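Local coordinates for protein Hsp70/Hsp90 co-chaperone CNS1 (Saccharomyces cerevisiae, PDB 6HFM) that acts as a co-chaperone of Hsp90 and Hsp70, stimulating the ATPase of Hsp70 Ssa1 but not that of Hsp90, and is represented here by its C-terminal wheel domain, at residues K93-T97 with P98-L102; L37-P40 with M41-E44; K160-E163 with R164-V167. All coordinates share one frame; numbering follows the deposited sequence.

Interaction 1 of 3, residues K93-T97 with P98-L102; sequences KENFT and PKKVL
Thr-97 and Lys-100 form the polar centre of this short turn. The threonine hydroxyl sits between its own backbone N and carbonyl carbon (chi1 73°), a rotation that swings OG1 round to the following residues, where it accepts a hydrogen bond from Lys-100 N at 3.3 Å. On the same residue, the backbone carbonyl O of Thr-97 accepts from Val-101 N at 3.2 Å. Thr-97 is thus gripped through both its oxygens.

The lysine chain leaves with CG anti to its carbonyl carbon and then runs extended, so its aliphatic part passes Thr-97 OG1 at an oblique angle, CG lying 3.3 Å from that oxygen. Further along, the Lys-100 side chain crosses that of Asn-95 at about a right angle, with CD 4.0 Å from Asn-95 ND2, while Lys-100 CB rests 3.3 Å from Asn-95 O.

Val-101 supplies the apolar side. Its CG1 branch approaches Phe-96 CD1 to 4.1 Å, the two side chains again crossing at roughly a right angle. Beyond the segments, the Phe-96 ring stacks on Phe-88, and Val-101 packs on Val-77 of helix 73-82 and Ile-143 of strand 139-145.

Phe-96 is the centre of an inverse gamma turn, and the paired bonds of Thr-97 fit an ST motif, which here leads the chain into strand 101-106 of the wheel domain.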
ATOM      1  N   LYS A  93       3.818  -6.053 -20.623  1.00 37.22           N
ATOM      2  CA  LYS A  93       4.284  -4.699 -20.242  1.00 37.96           C
ATOM      3  C   LYS A  93       3.436  -3.552 -20.812  1.00 35.02           C
ATOM      4  O   LYS A  93       3.294  -2.500 -20.180  1.00 31.88           O
ATOM      5  CB  LYS A  93       5.752  -4.494 -20.649  1.00 42.07           C
ATOM      6  CG  LYS A  93       6.032  -4.639 -22.141  1.00 48.07           C
ATOM      7  CD  LYS A  93       7.490  -4.380 -22.479  1.00 54.45           C
ATOM      8  CE  LYS A  93       7.820  -4.887 -23.875  1.00 60.38           C
ATOM      9  NZ  LYS A  93       8.980  -4.172 -24.473  1.00 65.98           N
ATOM     10  N   GLU A  94       2.894  -3.761 -22.011  1.00 34.36           N
ATOM     11  CA  GLU A  94       1.998  -2.803 -22.675  1.00 36.54           C
ATOM     12  C   GLU A  94       0.693  -2.484 -21.930  1.00 33.87           C
ATOM     13  O   GLU A  94       0.077  -1.451 -22.191  1.00 32.82           O
ATOM     14  CB  GLU A  94       1.672  -3.259 -24.116  1.00 39.64           C
ATOM     15  CG  GLU A  94       0.861  -4.555 -24.254  1.00 43.27           C
ATOM     16  CD  GLU A  94       1.689  -5.834 -24.178  1.00 47.41           C
ATOM     17  OE1 GLU A  94       2.897  -5.771 -23.855  1.00 48.89           O
ATOM     18  OE2 GLU A  94       1.123  -6.920 -24.433  1.00 52.12           O
ATOM     19  N   ASN A  95       0.270  -3.363 -21.018  1.00 31.30           N
ATOM     20  CA  ASN A  95      -0.975  -3.158 -20.262  1.00 30.57           C
ATOM     21  C   ASN A  95      -0.801  -2.407 -18.937  1.00 30.08           C
ATOM     22  O   ASN A  95      -1.758  -2.309 -18.167  1.00 29.81           O
ATOM     23  CB  ASN A  95      -1.672  -4.505 -20.026  1.00 31.74           C
ATOM     24  CG  ASN A  95      -2.033  -5.215 -21.324  1.00 33.74           C
ATOM     25  OD1 ASN A  95      -1.818  -6.419 -21.463  1.00 35.11           O
ATOM     26  ND2 ASN A  95      -2.582  -4.473 -22.278  1.00 33.05           N
ATOM     27  N   PHE A  96       0.389  -1.861 -18.674  1.00 28.03           N
ATOM     28  CA  PHE A  96       0.612  -1.032 -17.482  1.00 28.18           C
ATOM     29  C   PHE A  96       0.338   0.446 -17.778  1.00 27.92           C
ATOM     30  O   PHE A  96       1.255   1.255 -17.916  1.00 30.58           O
ATOM     31  CB  PHE A  96       2.015  -1.260 -16.908  1.00 26.59           C
ATOM     32  CG  PHE A  96       2.172  -2.595 -16.227  1.00 25.60           C
ATOM     33  CD1 PHE A  96       2.044  -2.702 -14.842  1.00 26.13           C
ATOM     34  CD2 PHE A  96       2.418  -3.747 -16.963  1.00 26.08           C
ATOM     35  CE1 PHE A  96       2.174  -3.935 -14.210  1.00 25.12           C
ATOM     36  CE2 PHE A  96       2.544  -4.979 -16.337  1.00 25.30           C
ATOM     37  CZ  PHE A  96       2.428  -5.072 -14.957  1.00 25.21           C
ATOM     38  N   THR A  97      -0.950   0.769 -17.886  1.00 28.34           N
ATOM     39  CA  THR A  97      -1.434   2.146 -18.014  1.00 29.66           C
ATOM     40  C   THR A  97      -2.437   2.384 -16.884  1.00 29.37           C
ATOM     41  O   THR A  97      -2.944   1.421 -16.308  1.00 28.74           O
ATOM     42  CB  THR A  97      -2.124   2.403 -19.372  1.00 30.88           C
ATOM     43  OG1 THR A  97      -3.407   1.766 -19.401  1.00 28.16           O
ATOM     44  CG2 THR A  97      -1.270   1.889 -20.527  1.00 32.57           C
ATOM     45  N   PRO A  98      -2.736   3.655 -16.565  1.00 28.69           N
ATOM     46  CA  PRO A  98      -3.670   3.939 -15.465  1.00 28.18           C
ATOM     47  C   PRO A  98      -5.060   3.292 -15.570  1.00 28.90           C
ATOM     48  O   PRO A  98      -5.600   2.856 -14.554  1.00 33.56           O
ATOM     49  CB  PRO A  98      -3.782   5.464 -15.496  1.00 29.20           C
ATOM     50  CG  PRO A  98      -2.464   5.907 -16.011  1.00 30.23           C
ATOM     51  CD  PRO A  98      -2.088   4.889 -17.049  1.00 29.86           C
ATOM     52  N   LYS A  99      -5.625   3.232 -16.778  1.00 28.12           N
ATOM     53  CA  LYS A  99      -6.930   2.594 -16.996  1.00 30.53           C
ATOM     54  C   LYS A  99      -6.840   1.068 -16.949  1.00 29.88           C
ATOM     55  O   LYS A  99      -7.693   0.418 -16.347  1.00 31.50           O
ATOM     56  CB  LYS A  99      -7.536   3.028 -18.342  1.00 34.94           C
ATOM     57  CG  LYS A  99      -8.891   2.411 -18.698  1.00 38.89           C
ATOM     58  CD  LYS A  99      -9.937   2.638 -17.618  1.00 42.56           C
ATOM     59  CE  LYS A  99     -11.344   2.352 -18.114  1.00 45.31           C
ATOM     60  NZ  LYS A  99     -12.360   2.779 -17.114  1.00 47.22           N
ATOM     61  N   LYS A 100      -5.818   0.510 -17.594  1.00 27.00           N
ATOM     62  CA  LYS A 100      -5.729  -0.941 -17.800  1.00 26.70           C
ATOM     63  C   LYS A 100      -5.294  -1.754 -16.576  1.00 25.56           C
ATOM     64  O   LYS A 100      -5.436  -2.972 -16.589  1.00 24.78           O
ATOM     65  CB  LYS A 100      -4.806  -1.256 -18.978  1.00 28.04           C
ATOM     66  CG  LYS A 100      -5.335  -0.756 -20.312  1.00 30.64           C
ATOM     67  CD  LYS A 100      -4.305  -0.940 -21.411  1.00 34.78           C
ATOM     68  CE  LYS A 100      -4.862  -0.511 -22.758  1.00 39.16           C
ATOM     69  NZ  LYS A 100      -3.822  -0.537 -23.823  1.00 42.95           N
ATOM     70  N   VAL A 101      -4.769  -1.101 -15.537  1.00 23.84           N
ATOM     71  CA  VAL A 101      -4.385  -1.819 -14.307  1.00 22.07           C
ATOM     72  C   VAL A 101      -5.492  -1.788 -13.263  1.00 21.77           C
ATOM     73  O   VAL A 101      -6.311  -0.866 -13.239  1.00 23.73           O
ATOM     74  CB  VAL A 101      -3.068  -1.301 -13.669  1.00 22.98           C
ATOM     75  CG1 VAL A 101      -1.906  -1.445 -14.646  1.00 23.36           C
ATOM     76  CG2 VAL A 101      -3.184   0.132 -13.148  1.00 23.21           C
ATOM     77  N   LEU A 102      -5.509  -2.814 -12.415  1.00 19.30           N
ATOM     78  CA  LEU A 102      -6.261  -2.785 -11.160  1.00 19.20           C
ATOM     79  C   LEU A 102      -5.263  -2.704 -10.013  1.00 18.90           C
ATOM     80  O   LEU A 102      -4.094  -3.073 -10.166  1.00 19.33           O
ATOM     81  CB  LEU A 102      -7.134  -4.032 -11.023  1.00 21.10           C
ATOM     82  CG  LEU A 102      -8.198  -4.250 -12.101  1.00 22.96           C
ATOM     83  CD1 LEU A 102      -8.977  -5.520 -11.795  1.00 23.88           C
ATOM     84  CD2 LEU A 102      -9.129  -3.061 -12.237  1.00 24.90           C
TER

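Interaction 2 of 3, residues L37-P40 with M41-E44; sequences LEDP and MDFE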
ATOM      1  N   LEU A  37       2.927  12.722  11.202  1.00 20.26           N
ATOM      2  CA  LEU A  37       1.980  13.800  10.925  1.00 19.86           C
ATOM      3  C   LEU A  37       2.760  14.980  10.361  1.00 21.45           C
ATOM      4  O   LEU A  37       3.829  15.317  10.879  1.00 21.32           O
ATOM      5  CB  LEU A  37       1.263  14.228  12.207  1.00 20.15           C
ATOM      6  CG  LEU A  37       0.316  13.187  12.815  1.00 19.67           C
ATOM      7  CD1 LEU A  37      -0.011  13.526  14.267  1.00 20.35           C
ATOM      8  CD2 LEU A  37      -0.955  13.073  11.989  1.00 20.12           C
ATOM      9  N   GLU A  38       2.216  15.611   9.321  1.00 21.82           N
ATOM     10  CA  GLU A  38       2.871  16.760   8.680  1.00 24.27           C
ATOM     11  C   GLU A  38       3.184  17.853   9.701  1.00 23.01           C
ATOM     12  O   GLU A  38       4.272  18.426   9.686  1.00 24.45           O
ATOM     13  CB  GLU A  38       2.019  17.305   7.533  1.00 29.34           C
ATOM     14  CG  GLU A  38       2.769  18.260   6.621  1.00 34.37           C
ATOM     15  CD  GLU A  38       2.072  18.498   5.292  1.00 40.50           C
ATOM     16  OE1 GLU A  38       2.774  18.907   4.338  1.00 46.51           O
ATOM     17  OE2 GLU A  38       0.837  18.292   5.190  1.00 41.10           O
ATOM     18  N   ASP A  39       2.230  18.111  10.599  1.00 22.06           N
ATOM     19  CA  ASP A  39       2.441  18.975  11.762  1.00 22.79           C
ATOM     20  C   ASP A  39       2.420  18.062  12.986  1.00 23.08           C
ATOM     21  O   ASP A  39       1.352  17.587  13.362  1.00 21.29           O
ATOM     22  CB  ASP A  39       1.340  20.034  11.853  1.00 23.97           C
ATOM     23  CG  ASP A  39       1.431  21.077  10.750  1.00 27.74           C
ATOM     24  OD1 ASP A  39       0.532  21.944  10.678  1.00 28.43           O
ATOM     25  OD2 ASP A  39       2.398  21.042   9.953  1.00 28.18           O
ATOM     26  N   PRO A  40       3.591  17.798  13.604  1.00 24.34           N
ATOM     27  CA  PRO A  40       3.661  16.723  14.618  1.00 24.97           C
ATOM     28  C   PRO A  40       2.744  16.858  15.841  1.00 25.79           C
ATOM     29  O   PRO A  40       2.413  15.846  16.454  1.00 26.69           O
ATOM     30  CB  PRO A  40       5.126  16.753  15.066  1.00 27.57           C
ATOM     31  CG  PRO A  40       5.861  17.414  13.970  1.00 29.13           C
ATOM     32  CD  PRO A  40       4.915  18.405  13.374  1.00 26.98           C
ATOM     33  N   MET A  41       2.347  18.082  16.190  1.00 26.85           N
ATOM     34  CA  MET A  41       1.442  18.310  17.328  1.00 29.54           C
ATOM     35  C   MET A  41      -0.015  18.592  16.932  1.00 27.11           C
ATOM     36  O   MET A  41      -0.795  19.067  17.757  1.00 27.86           O
ATOM     37  CB  MET A  41       2.004  19.430  18.219  1.00 34.91           C
ATOM     38  CG  MET A  41       3.300  19.044  18.911  1.00 40.34           C
ATOM     39  SD  MET A  41       3.071  17.672  20.062  1.00 50.28           S
ATOM     40  CE  MET A  41       4.323  16.555  19.467  1.00 53.12           C
ATOM     41  N   ASP A  42      -0.390  18.255  15.696  1.00 24.73           N
ATOM     42  CA  ASP A  42      -1.755  18.455  15.203  1.00 24.08           C
ATOM     43  C   ASP A  42      -2.273  17.152  14.597  1.00 21.76           C
ATOM     44  O   ASP A  42      -1.888  16.787  13.489  1.00 21.19           O
ATOM     45  CB  ASP A  42      -1.777  19.579  14.164  1.00 24.70           C
ATOM     46  CG  ASP A  42      -3.166  19.847  13.590  1.00 25.96           C
ATOM     47  OD1 ASP A  42      -4.162  19.254  14.059  1.00 25.19           O
ATOM     48  OD2 ASP A  42      -3.256  20.674  12.656  1.00 28.51           O
ATOM     49  N   PHE A  43      -3.167  16.468  15.315  1.00 21.21           N
ATOM     50  CA  PHE A  43      -3.712  15.180  14.848  1.00 20.97           C
ATOM     51  C   PHE A  43      -4.465  15.254  13.500  1.00 21.63           C
ATOM     52  O   PHE A  43      -4.578  14.235  12.813  1.00 21.39           O
ATOM     53  CB  PHE A  43      -4.622  14.538  15.915  1.00 21.04           C
ATOM     54  CG  PHE A  43      -6.035  15.075  15.923  1.00 21.29           C
ATOM     55  CD1 PHE A  43      -7.011  14.518  15.096  1.00 21.33           C
ATOM     56  CD2 PHE A  43      -6.398  16.129  16.758  1.00 21.75           C
ATOM     57  CE1 PHE A  43      -8.309  15.012  15.087  1.00 21.61           C
ATOM     58  CE2 PHE A  43      -7.694  16.622  16.753  1.00 20.34           C
ATOM     59  CZ  PHE A  43      -8.650  16.066  15.921  1.00 21.93           C
ATOM     60  N   GLU A  44      -5.008  16.431  13.166  1.00 22.33           N
ATOM     61  CA  GLU A  44      -5.761  16.683  11.922  1.00 24.89           C
ATOM     62  C   GLU A  44      -4.903  16.857  10.689  1.00 22.33           C
ATOM     63  O   GLU A  44      -5.424  16.796   9.574  1.00 23.72           O
ATOM     64  CB  GLU A  44      -6.551  17.999  12.002  1.00 30.93           C
ATOM     65  CG  GLU A  44      -7.806  18.008  12.832  1.00 35.71           C
ATOM     66  CD  GLU A  44      -8.696  19.179  12.441  1.00 37.04           C
ATOM     67  OE1 GLU A  44      -8.168  20.284  12.134  1.00 35.35           O
ATOM     68  OE2 GLU A  44      -9.918  18.985  12.412  1.00 38.20           O
TER
HETATM   69  O   HOH W   1      -1.147  22.455  12.700  1.00 37.74           O
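A type I beta turn reverses the chain from Asp-39 to Asp-42 in the connection between strands 36-37 and 47-55. Asp-42 N donates to Asp-39 O at 3.0 Å, in the bond that closes the beta turn, with an N-H...O angle of 157°.

The two aspartates also meet through their side chains. Their CB atoms lie 3.9 Å apart, and both carboxylates extend to the same water, which donates to Asp-39 OD1 at 2.7 Å and to Asp-42 OD2 at 2.8 Å. With Asp-39 OD1 and Asp-42 OD2 4.5 Å apart, the water probably eases the repulsion between two like charges.

Asp-42 has CG anti to its backbone N (chi1 180°), which carries the carboxylate forward along the chain. Its other oxygen, OD1, accepts from Glu-44 N at 3.1 Å from above the carboxylate plane, an Asx turn that follows directly on the beta turn. One carboxylate therefore serves both the water bridge and the next bend.

On the inner side, Leu-37 reaches under the bend with both methyl branches: CD1 lies 3.8 Å from Asp-42 O, and CD2 lies 3.9 Å from Phe-43 O. Leu-37 also packs on Ala-12 of helix 4-15, and Phe-43 O accepts a hydrogen bond from Arg-16.

Interaction 3 of 3, residues K160-E163 with R164-V167; sequences KALE and RRSV
Arg-164 and Arg-165 turn back over the last part of helix 158-163 and grip it through backbone bonds, flat packing and water. Among the backbone bonds, Arg-164 N donates to Ala-161 O at 3.2 Å and more weakly to Lys-160 O, while Arg-165 N donates to Leu-162 O at 3.2 Å. Both of the stronger bonds link residues three apart.

The packing is of guanidinium groups against aliphatic carbon. Arg-164 bends at chi3 (-69°), which folds its guanidinium back over Ala-161: Ala-161 CA lies over one face, offset toward the rim, and Ala-161 CB is 3.5 Å from Arg-164 NH2. Arg-165 instead runs extended from CG to NE and lays the centre of one guanidinium face over Leu-162 CD2, which is 3.6 Å from Arg-165 CZ.

Two waters add further links. One molecule donates to Ala-161 O and accepts from Arg-165 NE at 3.0 Å, lying in the guanidinium plane at its edge; a second donates both to Leu-162 O and to the C-terminal carboxylate, at Val-167 OXT.

Both arginines form salt bridges with Glu-106, and Arg-165 also donates to the carbonyls of Thr-107 and Lys-108. With an alanine at Arg-164, Glu-106 would probably lose one of its two arginine partners and Ala-161 the flat group lying over it. The arrangement is a helix C-terminal turn tied by two successive arginines, through Glu-106, to the end of strand 101-106.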
ATOM      1  N   LYS A 160       0.781 -18.434   2.765  1.00 25.10           N
ATOM      2  CA  LYS A 160       2.089 -17.809   2.511  1.00 27.13           C
ATOM      3  C   LYS A 160       2.098 -16.342   2.964  1.00 25.77           C
ATOM      4  O   LYS A 160       3.081 -15.863   3.528  1.00 26.58           O
ATOM      5  CB  LYS A 160       2.438 -17.889   1.021  1.00 33.13           C
ATOM      6  CG  LYS A 160       3.913 -17.744   0.689  1.00 42.97           C
ATOM      7  CD  LYS A 160       4.116 -17.649  -0.818  1.00 52.34           C
ATOM      8  CE  LYS A 160       5.586 -17.698  -1.210  1.00 63.29           C
ATOM      9  NZ  LYS A 160       6.127 -19.086  -1.242  1.00 72.67           N
ATOM     10  N   ALA A 161       0.999 -15.635   2.711  1.00 23.76           N
ATOM     11  CA  ALA A 161       0.865 -14.249   3.158  1.00 21.84           C
ATOM     12  C   ALA A 161       0.898 -14.136   4.681  1.00 21.99           C
ATOM     13  O   ALA A 161       1.632 -13.309   5.229  1.00 22.19           O
ATOM     14  CB  ALA A 161      -0.409 -13.622   2.604  1.00 20.73           C
ATOM     15  N   LEU A 162       0.150 -14.999   5.363  1.00 22.10           N
ATOM     16  CA  LEU A 162       0.111 -14.982   6.827  1.00 23.02           C
ATOM     17  C   LEU A 162       1.465 -15.378   7.441  1.00 23.31           C
ATOM     18  O   LEU A 162       1.833 -14.874   8.508  1.00 24.46           O
ATOM     19  CB  LEU A 162      -1.019 -15.872   7.348  1.00 23.97           C
ATOM     20  CG  LEU A 162      -2.440 -15.426   6.965  1.00 24.62           C
ATOM     21  CD1 LEU A 162      -3.444 -16.504   7.347  1.00 25.93           C
ATOM     22  CD2 LEU A 162      -2.824 -14.091   7.590  1.00 24.73           C
ATOM     23  N   GLU A 163       2.212 -16.233   6.742  1.00 24.18           N
ATOM     24  CA  GLU A 163       3.551 -16.655   7.181  1.00 26.53           C
ATOM     25  C   GLU A 163       4.624 -15.554   7.088  1.00 26.22           C
ATOM     26  O   GLU A 163       5.672 -15.668   7.722  1.00 27.48           O
ATOM     27  CB  GLU A 163       3.993 -17.912   6.419  1.00 29.94           C
ATOM     28  CG  GLU A 163       3.302 -19.172   6.922  1.00 33.91           C
ATOM     29  CD  GLU A 163       3.483 -20.386   6.022  1.00 39.58           C
ATOM     30  OE1 GLU A 163       4.133 -20.281   4.956  1.00 40.99           O
ATOM     31  OE2 GLU A 163       2.960 -21.459   6.390  1.00 44.50           O
ATOM     32  N   ARG A 164       4.362 -14.497   6.314  1.00 22.81           N
ATOM     33  CA  ARG A 164       5.214 -13.291   6.319  1.00 21.91           C
ATOM     34  C   ARG A 164       5.159 -12.482   7.628  1.00 20.29           C
ATOM     35  O   ARG A 164       6.052 -11.664   7.886  1.00 19.92           O
ATOM     36  CB  ARG A 164       4.857 -12.356   5.150  1.00 22.43           C
ATOM     37  CG  ARG A 164       5.164 -12.912   3.767  1.00 24.90           C
ATOM     38  CD  ARG A 164       5.174 -11.821   2.705  1.00 26.73           C
ATOM     39  NE  ARG A 164       3.847 -11.259   2.440  1.00 29.49           N
ATOM     40  CZ  ARG A 164       2.952 -11.741   1.571  1.00 29.78           C
ATOM     41  NH1 ARG A 164       3.192 -12.838   0.843  1.00 29.99           N
ATOM     42  NH2 ARG A 164       1.780 -11.119   1.437  1.00 29.66           N
ATOM     43  N   ARG A 165       4.126 -12.701   8.441  1.00 18.95           N
ATOM     44  CA  ARG A 165       3.853 -11.881   9.623  1.00 20.28           C
ATOM     45  C   ARG A 165       4.603 -12.392  10.846  1.00 21.64           C
ATOM     46  O   ARG A 165       4.962 -13.573  10.911  1.00 24.20           O
ATOM     47  CB  ARG A 165       2.349 -11.846   9.900  1.00 19.14           C
ATOM     48  CG  ARG A 165       1.529 -11.385   8.698  1.00 18.43           C
ATOM     49  CD  ARG A 165       0.051 -11.285   9.006  1.00 18.08           C
ATOM     50  NE  ARG A 165      -0.687 -10.848   7.821  1.00 17.77           N
ATOM     51  CZ  ARG A 165      -1.983 -10.545   7.786  1.00 18.01           C
ATOM     52  NH1 ARG A 165      -2.738 -10.616   8.880  1.00 19.17           N
ATOM     53  NH2 ARG A 165      -2.529 -10.165   6.640  1.00 18.21           N
ATOM     54  N   SER A 166       4.835 -11.501  11.809  1.00 21.55           N
ATOM     55  CA  SER A 166       5.521 -11.854  13.056  1.00 24.28           C
ATOM     56  C   SER A 166       4.694 -12.778  13.949  1.00 29.23           C
ATOM     57  O   SER A 166       5.242 -13.712  14.543  1.00 32.97           O
ATOM     58  CB  SER A 166       5.906 -10.597  13.835  1.00 22.99           C
ATOM     59  OG  SER A 166       6.884  -9.867  13.127  1.00 21.61           O
ATOM     60  N   VAL A 167       3.392 -12.512  14.050  1.00 31.53           N
ATOM     61  CA  VAL A 167       2.499 -13.312  14.909  1.00 32.12           C
ATOM     62  C   VAL A 167       1.409 -13.993  14.077  1.00 34.85           C
ATOM     63  O   VAL A 167       0.739 -14.923  14.535  1.00 39.87           O
ATOM     64  CB  VAL A 167       1.949 -12.460  16.082  1.00 31.99           C
ATOM     65  CG1 VAL A 167       1.009 -11.344  15.626  1.00 32.02           C
ATOM     66  CG2 VAL A 167       1.321 -13.322  17.168  1.00 32.76           C
ATOM     67  OXT VAL A 167       1.194 -13.663  12.906  1.00 36.38           O
TER
HETATM   68  O   HOH W   2       1.001 -10.608   5.381  1.00 19.69           O
HETATM   69  O   HOH W   3       0.056 -14.711  10.604  1.00 43.00           O

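How the interactions relate
Along the chain the order is interaction 2, interaction 1, interaction 3, in series and without touching. Their centres lie about 35 Å apart for interactions 1 and 2, about 32 Å for 2 and 3, and about 29 Å for 1 and 3; interactions 1 and 2 sit on opposite sides of the chain's centre. All three are local turns at the ends of regular elements. Residues 37-44 link two antiparallel neighbours of the mixed sheet, and residues 93-102 lead into strand 101-106 of that same sheet. Glu-106, on this strand, holds the arginines of residues 160-167, so interactions 1 and 3 mark its opposite ends, and the three turns lie at separate edges of the C-terminal domain.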